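Local coordinates for hypothetical protein EF2904 (Enterococcus faecalis, PDB 2AZ4), which is of unknown function but has a metallo-beta-lactamase fold with two bound zinc ions, and may act as an RNA-binding exonuclease, at residues A[145-148]-A[149-153]; A[198-201]-A[202-206]; A[382-385]-A[386-389]. All coordinates share one frame; numbering follows the deposited sequence.

Interaction 1 (A[145-148]-A[149-153]); sequences IGLN and KNDVI
Asp151 reaches back over the turn to Asn148, and its OD2 takes the backbone N-H of Asn148 at a short 2.6 Å between N and OD2. The donor comes in from above the carboxylate plane, 56° out of it. A second bond runs the other way, from Asp151 N to Asn148 O at 3.2 Å, so two bonds tie the same pair of residues together. With CG anti to its own carbonyl carbon (chi1 -76°), the Asp151 carboxylate stays beside its own backbone N, on the side where the turn brings Asn148 N and O. The same OD2 also lies 3.5 Å from Leu147 CB.

Beyond the polar pair the contact turns apolar: Leu147 CD1 meets Ile153 CG1 at 3.7 Å, and Leu147 CD2 lies 3.8 Å from Ile153 CD1. Both side chains also rest on Tyr111 of strand 110-113.

The backbone explains the approach. Residues 148 to 151 form a type II beta turn, with Asn150 in its left-handed third position. This turn links strand 145-147, at the edge of one mixed sheet, to strand 152-155, at the edge of the other, the two sheets being those of the metallo-beta-lactamase sandwich.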
ATOM      1  N   ILE A 145     -17.087  -0.789   2.334  1.00 15.76           N
ATOM      2  CA  ILE A 145     -17.820  -1.831   1.603  1.00 15.53           C
ATOM      3  C   ILE A 145     -16.793  -2.682   0.874  1.00 15.77           C
ATOM      4  O   ILE A 145     -16.225  -2.256  -0.143  1.00 16.01           O
ATOM      5  CB  ILE A 145     -18.845  -1.236   0.645  1.00 14.97           C
ATOM      6  CG1 ILE A 145     -19.896  -0.450   1.443  1.00 16.46           C
ATOM      7  CG2 ILE A 145     -19.563  -2.339  -0.158  1.00 14.63           C
ATOM      8  CD1 ILE A 145     -20.758   0.474   0.574  1.00 17.21           C
ATOM      9  N   GLY A 146     -16.518  -3.864   1.436  1.00 15.85           N
ATOM     10  CA  GLY A 146     -15.584  -4.812   0.842  1.00 14.88           C
ATOM     11  C   GLY A 146     -16.244  -5.436  -0.380  1.00 16.00           C
ATOM     12  O   GLY A 146     -17.374  -5.960  -0.293  1.00 14.45           O
ATOM     13  N   LEU A 147     -15.551  -5.340  -1.518  1.00 14.33           N
ATOM     14  CA  LEU A 147     -16.033  -5.836  -2.808  1.00 14.92           C
ATOM     15  C   LEU A 147     -15.189  -7.018  -3.301  1.00 14.62           C
ATOM     16  O   LEU A 147     -14.112  -7.284  -2.775  1.00 14.22           O
ATOM     17  CB  LEU A 147     -15.966  -4.712  -3.866  1.00 14.61           C
ATOM     18  CG  LEU A 147     -16.778  -3.450  -3.578  1.00 15.18           C
ATOM     19  CD1 LEU A 147     -16.491  -2.416  -4.689  1.00 14.83           C
ATOM     20  CD2 LEU A 147     -18.307  -3.781  -3.461  1.00 12.69           C
ATOM     21  N   ASN A 148     -15.721  -7.722  -4.292  1.00 15.62           N
ATOM     22  CA  ASN A 148     -15.076  -8.840  -4.930  1.00 16.68           C
ATOM     23  C   ASN A 148     -14.347  -8.366  -6.179  1.00 16.73           C
ATOM     24  O   ASN A 148     -14.621  -7.301  -6.717  1.00 17.18           O
ATOM     25  CB  ASN A 148     -16.131  -9.913  -5.304  1.00 16.89           C
ATOM     26  CG  ASN A 148     -16.905 -10.414  -4.098  1.00 18.26           C
ATOM     27  OD1 ASN A 148     -18.145 -10.403  -4.078  1.00 22.17           O
ATOM     28  ND2 ASN A 148     -16.184 -10.859  -3.090  1.00 16.43           N
ATOM     29  N   LYS A 149     -13.403  -9.153  -6.647  1.00 17.47           N
ATOM     30  CA  LYS A 149     -12.694  -8.776  -7.850  1.00 18.58           C
ATOM     31  C   LYS A 149     -13.646  -8.515  -9.029  1.00 19.24           C
ATOM     32  O   LYS A 149     -14.624  -9.249  -9.249  1.00 18.95           O
ATOM     33  CB  LYS A 149     -11.659  -9.840  -8.182  1.00 18.63           C
ATOM     34  CG  LYS A 149     -10.593  -9.973  -7.093  1.00 20.24           C
ATOM     35  CD  LYS A 149      -9.848 -11.288  -7.267  1.00 24.42           C
ATOM     36  CE  LYS A 149      -8.477 -11.221  -6.644  1.00 26.88           C
ATOM     37  NZ  LYS A 149      -7.860 -12.556  -6.742  1.00 29.92           N
ATOM     38  N   ASN A 150     -13.346  -7.448  -9.757  1.00 19.40           N
ATOM     39  CA  ASN A 150     -14.082  -7.031 -10.958  1.00 20.28           C
ATOM     40  C   ASN A 150     -15.534  -6.602 -10.713  1.00 20.56           C
ATOM     41  O   ASN A 150     -16.321  -6.543 -11.659  1.00 20.78           O
ATOM     42  CB  ASN A 150     -13.998  -8.090 -12.065  1.00 20.58           C
ATOM     43  CG  ASN A 150     -12.571  -8.575 -12.315  1.00 21.76           C
ATOM     44  OD1 ASN A 150     -11.690  -7.805 -12.673  1.00 24.90           O
ATOM     45  ND2 ASN A 150     -12.349  -9.856 -12.129  1.00 23.84           N
ATOM     46  N   ASP A 151     -15.893  -6.289  -9.465  1.00 20.74           N
ATOM     47  CA  ASP A 151     -17.245  -5.757  -9.187  1.00 20.94           C
ATOM     48  C   ASP A 151     -17.382  -4.387  -9.825  1.00 20.87           C
ATOM     49  O   ASP A 151     -16.391  -3.646  -9.923  1.00 20.26           O
ATOM     50  CB  ASP A 151     -17.518  -5.620  -7.681  1.00 21.20           C
ATOM     51  CG  ASP A 151     -17.822  -6.955  -6.992  1.00 23.93           C
ATOM     52  OD1 ASP A 151     -18.091  -7.974  -7.674  1.00 24.92           O
ATOM     53  OD2 ASP A 151     -17.807  -6.978  -5.740  1.00 24.52           O
ATOM     54  N   VAL A 152     -18.609  -4.058 -10.243  1.00 20.48           N
ATOM     55  CA  VAL A 152     -18.925  -2.784 -10.833  1.00 20.93           C
ATOM     56  C   VAL A 152     -19.881  -2.051  -9.874  1.00 20.59           C
ATOM     57  O   VAL A 152     -20.920  -2.591  -9.445  1.00 19.62           O
ATOM     58  CB  VAL A 152     -19.559  -2.943 -12.260  1.00 21.37           C
ATOM     59  CG1 VAL A 152     -19.965  -1.586 -12.861  1.00 21.44           C
ATOM     60  CG2 VAL A 152     -18.596  -3.671 -13.202  1.00 21.66           C
ATOM     61  N   ILE A 153     -19.496  -0.843  -9.516  1.00 20.70           N
ATOM     62  CA  ILE A 153     -20.333   0.035  -8.699  1.00 21.12           C
ATOM     63  C   ILE A 153     -20.831   1.161  -9.579  1.00 21.96           C
ATOM     64  O   ILE A 153     -20.059   1.727 -10.362  1.00 22.33           O
ATOM     65  CB  ILE A 153     -19.544   0.622  -7.487  1.00 20.97           C
ATOM     66  CG1 ILE A 153     -18.989  -0.497  -6.571  1.00 20.55           C
ATOM     67  CG2 ILE A 153     -20.384   1.626  -6.683  1.00 20.32           C
ATOM     68  CD1 ILE A 153     -20.040  -1.519  -6.035  1.00 18.19           C
TER

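Interaction 2 (A[198-201]-A[202-206])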
ATOM      1  N   GLU A 198      -0.210 -12.075 -13.607  1.00 22.24           N
ATOM      2  CA  GLU A 198      -1.331 -12.235 -14.524  1.00 21.79           C
ATOM      3  C   GLU A 198      -2.514 -11.326 -14.180  1.00 21.66           C
ATOM      4  O   GLU A 198      -3.291 -10.986 -15.070  1.00 20.73           O
ATOM      5  CB  GLU A 198      -1.783 -13.695 -14.564  1.00 21.98           C
ATOM      6  CG  GLU A 198      -0.753 -14.677 -15.125  1.00 23.69           C
ATOM      7  CD  GLU A 198       0.508 -14.842 -14.262  1.00 24.24           C
ATOM      8  OE1 GLU A 198       0.430 -14.812 -12.995  1.00 22.94           O
ATOM      9  OE2 GLU A 198       1.591 -15.022 -14.869  1.00 24.40           O
ATOM     10  N   GLU A 199      -2.656 -10.915 -12.917  1.00 21.22           N
ATOM     11  CA  GLU A 199      -3.722  -9.941 -12.590  1.00 22.00           C
ATOM     12  C   GLU A 199      -3.432  -8.590 -13.213  1.00 20.49           C
ATOM     13  O   GLU A 199      -4.352  -7.928 -13.673  1.00 21.00           O
ATOM     14  CB  GLU A 199      -3.918  -9.723 -11.091  1.00 21.32           C
ATOM     15  CG  GLU A 199      -4.261 -10.916 -10.274  1.00 24.02           C
ATOM     16  CD  GLU A 199      -4.405 -10.542  -8.794  1.00 25.60           C
ATOM     17  OE1 GLU A 199      -3.650  -9.666  -8.307  1.00 30.45           O
ATOM     18  OE2 GLU A 199      -5.283 -11.107  -8.125  1.00 31.44           O
ATOM     19  N   THR A 200      -2.165  -8.176 -13.208  1.00 20.29           N
ATOM     20  CA  THR A 200      -1.770  -6.928 -13.867  1.00 19.79           C
ATOM     21  C   THR A 200      -2.001  -7.077 -15.386  1.00 20.00           C
ATOM     22  O   THR A 200      -2.576  -6.189 -16.020  1.00 18.01           O
ATOM     23  CB  THR A 200      -0.320  -6.496 -13.549  1.00 20.25           C
ATOM     24  OG1 THR A 200      -0.212  -6.145 -12.158  1.00 21.78           O
ATOM     25  CG2 THR A 200       0.110  -5.255 -14.380  1.00 18.81           C
ATOM     26  N   LEU A 201      -1.564  -8.202 -15.948  1.00 19.19           N
ATOM     27  CA  LEU A 201      -1.800  -8.479 -17.372  1.00 19.84           C
ATOM     28  C   LEU A 201      -3.284  -8.426 -17.740  1.00 19.73           C
ATOM     29  O   LEU A 201      -3.640  -7.779 -18.722  1.00 20.42           O
ATOM     30  CB  LEU A 201      -1.215  -9.829 -17.784  1.00 19.37           C
ATOM     31  CG  LEU A 201       0.316  -9.890 -17.761  1.00 19.88           C
ATOM     32  CD1 LEU A 201       0.770 -11.260 -18.292  1.00 21.06           C
ATOM     33  CD2 LEU A 201       0.935  -8.761 -18.602  1.00 21.75           C
ATOM     34  N   ALA A 202      -4.131  -9.104 -16.961  1.00 20.09           N
ATOM     35  CA  ALA A 202      -5.575  -9.076 -17.171  1.00 20.75           C
ATOM     36  C   ALA A 202      -6.134  -7.663 -17.051  1.00 20.71           C
ATOM     37  O   ALA A 202      -7.087  -7.308 -17.757  1.00 21.50           O
ATOM     38  CB  ALA A 202      -6.281 -10.015 -16.210  1.00 21.38           C
ATOM     39  N   PHE A 203      -5.540  -6.852 -16.182  1.00 19.83           N
ATOM     40  CA  PHE A 203      -5.952  -5.465 -16.026  1.00 20.06           C
ATOM     41  C   PHE A 203      -5.668  -4.663 -17.306  1.00 21.00           C
ATOM     42  O   PHE A 203      -6.494  -3.877 -17.746  1.00 20.01           O
ATOM     43  CB  PHE A 203      -5.215  -4.818 -14.834  1.00 19.64           C
ATOM     44  CG  PHE A 203      -5.096  -3.328 -14.939  1.00 20.16           C
ATOM     45  CD1 PHE A 203      -6.219  -2.514 -14.790  1.00 19.66           C
ATOM     46  CD2 PHE A 203      -3.868  -2.737 -15.217  1.00 17.88           C
ATOM     47  CE1 PHE A 203      -6.114  -1.118 -14.905  1.00 18.44           C
ATOM     48  CE2 PHE A 203      -3.751  -1.357 -15.341  1.00 18.77           C
ATOM     49  CZ  PHE A 203      -4.885  -0.546 -15.178  1.00 19.23           C
ATOM     50  N   CYS A 204      -4.467  -4.835 -17.856  1.00 21.07           N
ATOM     51  CA  CYS A 204      -4.057  -4.131 -19.076  1.00 22.56           C
ATOM     52  C   CYS A 204      -5.015  -4.432 -20.241  1.00 23.39           C
ATOM     53  O   CYS A 204      -5.381  -3.531 -21.006  1.00 24.32           O
ATOM     54  CB  CYS A 204      -2.632  -4.532 -19.451  1.00 22.28           C
ATOM     55  SG  CYS A 204      -1.346  -3.872 -18.397  1.00 24.33           S
ATOM     56  N   GLU A 205      -5.436  -5.693 -20.346  1.00 24.44           N
ATOM     57  CA  GLU A 205      -6.420  -6.119 -21.350  1.00 25.19           C
ATOM     58  C   GLU A 205      -7.786  -5.455 -21.171  1.00 24.84           C
ATOM     59  O   GLU A 205      -8.456  -5.109 -22.155  1.00 24.66           O
ATOM     60  CB  GLU A 205      -6.585  -7.633 -21.331  1.00 25.73           C
ATOM     61  CG  GLU A 205      -7.627  -8.177 -22.329  1.00 31.41           C
ATOM     62  CD  GLU A 205      -7.341  -7.733 -23.777  1.00 38.96           C
ATOM     63  OE1 GLU A 205      -6.365  -8.264 -24.371  1.00 41.49           O
ATOM     64  OE2 GLU A 205      -8.078  -6.847 -24.311  1.00 40.25           O
ATOM     65  N   LYS A 206      -8.218  -5.312 -19.925  1.00 23.55           N
ATOM     66  CA  LYS A 206      -9.462  -4.606 -19.634  1.00 23.11           C
ATOM     67  C   LYS A 206      -9.300  -3.109 -19.902  1.00 22.34           C
ATOM     68  O   LYS A 206     -10.257  -2.422 -20.279  1.00 21.72           O
ATOM     69  CB  LYS A 206      -9.861  -4.838 -18.184  1.00 22.46           C
ATOM     70  CG  LYS A 206     -10.407  -6.222 -17.894  1.00 24.94           C
ATOM     71  CD  LYS A 206     -10.986  -6.272 -16.459  1.00 24.83           C
ATOM     72  CE  LYS A 206     -11.948  -7.421 -16.273  1.00 27.94           C
ATOM     73  NZ  LYS A 206     -13.349  -7.089 -16.678  1.00 29.25           N
TER
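Helix 197-207 is the crossover of a beta-alpha-beta unit, running between the parallel neighbours 182-186 and 212-216, and residues 198-206 make up nearly all of it. Successive turns are joined by regular i to i+4 bonds: Ala202 N to Glu198 O at 2.8 Å, Phe203 N to Glu199 O at 3.0 Å, Cys204 N to Thr200 O at 3.0 Å and Glu205 N to Leu201 O at 3.2 Å. The Phe203 bond is the most bent of the four, at 142°.

Side chains of the second turn lie against carbonyl oxygens of the first. Phe203 CB sits 3.2 Å from Thr200 O; CG then swings anti to the backbone N (chi1 155°), which presents the edge of the ring, through CD2, to that oxygen near the ring plane. Cys204 comes at the same carbonyl with SG, 3.5 Å from Thr200 O, because SG is turned beside its own backbone N (chi1 -72°). Phe203 and Cys204 thus both lie close to Thr200 O, which also accepts the Cys204 amide. On the outer side, Ala202 CB lies 3.3 Å from Glu198 O, and Glu198, Ala202 and Glu205 form the solvent-facing stripe of an amphipathic helix.

The hydroxyl of Thr200 is hydrogen-bonded to Arg191 O and Asp166 N, tying the inner face to two neighbouring loops. Phe203 packs on strands 158-164 and 173-179, while Cys204 and Leu201 meet helix 385-395, so adjoining faces of the helix pack on the sheet and on a second helix.

Interaction 3 (A[382-385]-A[386-389])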
ATOM      1  N   HIS A 382       6.543  -1.911  -6.779  1.00 17.16           N
ATOM      2  CA  HIS A 382       6.289  -1.059  -7.959  1.00 17.46           C
ATOM      3  C   HIS A 382       6.910  -1.581  -9.239  1.00 17.90           C
ATOM      4  O   HIS A 382       7.963  -2.231  -9.205  1.00 17.88           O
ATOM      5  CB  HIS A 382       6.746   0.381  -7.706  1.00 17.38           C
ATOM      6  CG  HIS A 382       5.979   1.056  -6.615  1.00 19.84           C
ATOM      7  ND1 HIS A 382       4.738   1.615  -6.818  1.00 20.82           N
ATOM      8  CD2 HIS A 382       6.266   1.236  -5.302  1.00 20.39           C
ATOM      9  CE1 HIS A 382       4.293   2.116  -5.678  1.00 21.31           C
ATOM     10  NE2 HIS A 382       5.207   1.914  -4.747  1.00 20.54           N
ATOM     11  N   ALA A 383       6.228  -1.334 -10.355  1.00 17.66           N
ATOM     12  CA  ALA A 383       6.694  -1.797 -11.665  1.00 19.05           C
ATOM     13  C   ALA A 383       8.070  -1.211 -11.899  1.00 19.16           C
ATOM     14  O   ALA A 383       8.270  -0.025 -11.671  1.00 19.30           O
ATOM     15  CB  ALA A 383       5.740  -1.348 -12.752  1.00 19.05           C
ATOM     16  N   ILE A 384       9.028  -2.031 -12.316  1.00 19.46           N
ATOM     17  CA  ILE A 384      10.348  -1.499 -12.646  1.00 20.76           C
ATOM     18  C   ILE A 384      10.225  -0.590 -13.910  1.00 21.21           C
ATOM     19  O   ILE A 384       9.242  -0.695 -14.638  1.00 20.37           O
ATOM     20  CB  ILE A 384      11.389  -2.633 -12.828  1.00 20.58           C
ATOM     21  CG1 ILE A 384      11.065  -3.465 -14.069  1.00 20.93           C
ATOM     22  CG2 ILE A 384      11.436  -3.509 -11.570  1.00 21.90           C
ATOM     23  CD1 ILE A 384      12.073  -4.623 -14.362  1.00 20.98           C
ATOM     24  N   PRO A 385      11.189   0.333 -14.147  1.00 22.64           N
ATOM     25  CA  PRO A 385      10.981   1.272 -15.273  1.00 23.42           C
ATOM     26  C   PRO A 385      10.587   0.573 -16.587  1.00 24.42           C
ATOM     27  O   PRO A 385       9.619   0.973 -17.225  1.00 24.38           O
ATOM     28  CB  PRO A 385      12.331   1.983 -15.385  1.00 23.97           C
ATOM     29  CG  PRO A 385      12.859   1.978 -13.964  1.00 23.50           C
ATOM     30  CD  PRO A 385      12.448   0.611 -13.427  1.00 22.89           C
ATOM     31  N   GLU A 386      11.300  -0.493 -16.946  1.00 24.97           N
ATOM     32  CA  GLU A 386      10.955  -1.343 -18.091  1.00 26.12           C
ATOM     33  C   GLU A 386       9.501  -1.794 -18.114  1.00 25.59           C
ATOM     34  O   GLU A 386       8.863  -1.822 -19.180  1.00 25.13           O
ATOM     35  CB  GLU A 386      11.836  -2.601 -18.064  1.00 27.35           C
ATOM     36  CG  GLU A 386      12.285  -3.091 -19.403  1.00 32.56           C
ATOM     37  CD  GLU A 386      13.596  -3.876 -19.296  1.00 39.70           C
ATOM     38  OE1 GLU A 386      13.587  -5.013 -18.756  1.00 42.28           O
ATOM     39  OE2 GLU A 386      14.644  -3.344 -19.738  1.00 42.64           O
ATOM     40  N   ASP A 387       8.976  -2.178 -16.948  1.00 24.66           N
ATOM     41  CA  ASP A 387       7.639  -2.761 -16.890  1.00 24.14           C
ATOM     42  C   ASP A 387       6.576  -1.691 -16.989  1.00 23.07           C
ATOM     43  O   ASP A 387       5.493  -1.951 -17.446  1.00 22.70           O
ATOM     44  CB  ASP A 387       7.474  -3.640 -15.635  1.00 24.31           C
ATOM     45  CG  ASP A 387       8.284  -4.944 -15.739  1.00 25.72           C
ATOM     46  OD1 ASP A 387       8.783  -5.216 -16.850  1.00 25.46           O
ATOM     47  OD2 ASP A 387       8.438  -5.684 -14.735  1.00 25.74           O
ATOM     48  N   LEU A 388       6.910  -0.480 -16.561  1.00 23.14           N
ATOM     49  CA  LEU A 388       6.023   0.667 -16.742  1.00 22.91           C
ATOM     50  C   LEU A 388       5.767   0.901 -18.229  1.00 22.55           C
ATOM     51  O   LEU A 388       4.632   1.013 -18.633  1.00 21.32           O
ATOM     52  CB  LEU A 388       6.627   1.913 -16.095  1.00 22.73           C
ATOM     53  CG  LEU A 388       6.621   1.997 -14.565  1.00 23.59           C
ATOM     54  CD1 LEU A 388       7.475   3.159 -14.074  1.00 21.49           C
ATOM     55  CD2 LEU A 388       5.195   2.097 -14.006  1.00 19.73           C
ATOM     56  N   ASP A 389       6.837   0.936 -19.032  1.00 23.02           N
ATOM     57  CA  ASP A 389       6.721   0.989 -20.505  1.00 23.85           C
ATOM     58  C   ASP A 389       5.953  -0.187 -21.091  1.00 23.51           C
ATOM     59  O   ASP A 389       5.185  -0.016 -22.035  1.00 23.57           O
ATOM     60  CB  ASP A 389       8.104   1.066 -21.162  1.00 24.57           C
ATOM     61  CG  ASP A 389       8.856   2.341 -20.809  1.00 26.24           C
ATOM     62  OD1 ASP A 389       8.210   3.399 -20.649  1.00 30.18           O
ATOM     63  OD2 ASP A 389      10.101   2.287 -20.699  1.00 29.84           O
TER
HETATM   64  O   HOH W   1       7.499  -4.934 -12.484  1.00 17.06           O
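Ile384 holds CG1 between its backbone N and carbonyl carbon, the crowded position for a first torsion (chi1 67°), and Asp387 turns CG back beside its own N (chi1 -71°). Together these settings lay the isoleucine chain across the carboxylate, with Ile384 CG1 3.5 Å from Asp387 OD2 and the two side chains meeting at a slant. A water bridges the two residues: it accepts the N-H of Ile384 at 3.3 Å and donates to Asp387 OD2 at 2.6 Å.

Ile384 is the N-cap of helix 385-395, which makes Asp387 the N3 residue. The water therefore relays the N3-to-N-cap link that a capping box makes directly, and the isoleucine side chain has no polar group to supply the other half. One residue before the cap, Ala383 CB touches Leu388 CD2 at 3.7 Å, the pairing of N' with N4 that defines a hydrophobic staple.

The first turn is carried by the Ile384 carbonyl. Its oxygen accepts Leu388 N at 3.0 Å, almost in line with the C=O bond (171°), and takes a weak, bent bond from Asp387 N at 2.8 Å. Pro385, at N1, has no N-H to give there, and its own O receives weak bonds from Leu388 N and Asp389 N. Glu386 and Asp387, in the first turn, lie near the positive end of the helix dipole and would be expected to favour it. Ser219 OG bonds to Ala383 O, and the preceding His382 is bonded through ND1 to Glu216 OE1, with its ring against that of zinc ligand His167.

How the interactions relate
The three contacts follow one another along the chain. Interactions 1 and 2 have centres 16 Å apart and touch through a long, weak ion pair, Lys149 NZ to Glu199 OE2 at 3.3 Å, and through Asn150 OD1 packed 3.6 Å from Lys206 CE. Interactions 2 and 3 lie on the same side of the chain's centre, their centres 14 Å apart. Interaction 3 stays clear of both others: its nearest atoms are about 7 Å from interaction 2 and about 18 Å from interaction 1. His167, a zinc ligand, is the common reference: its side chain lies about 12 Å from that of Lys149, about 7 Å from that of Thr200 and about 8 Å from that of Ala383. None of the contacts includes a zinc ligand.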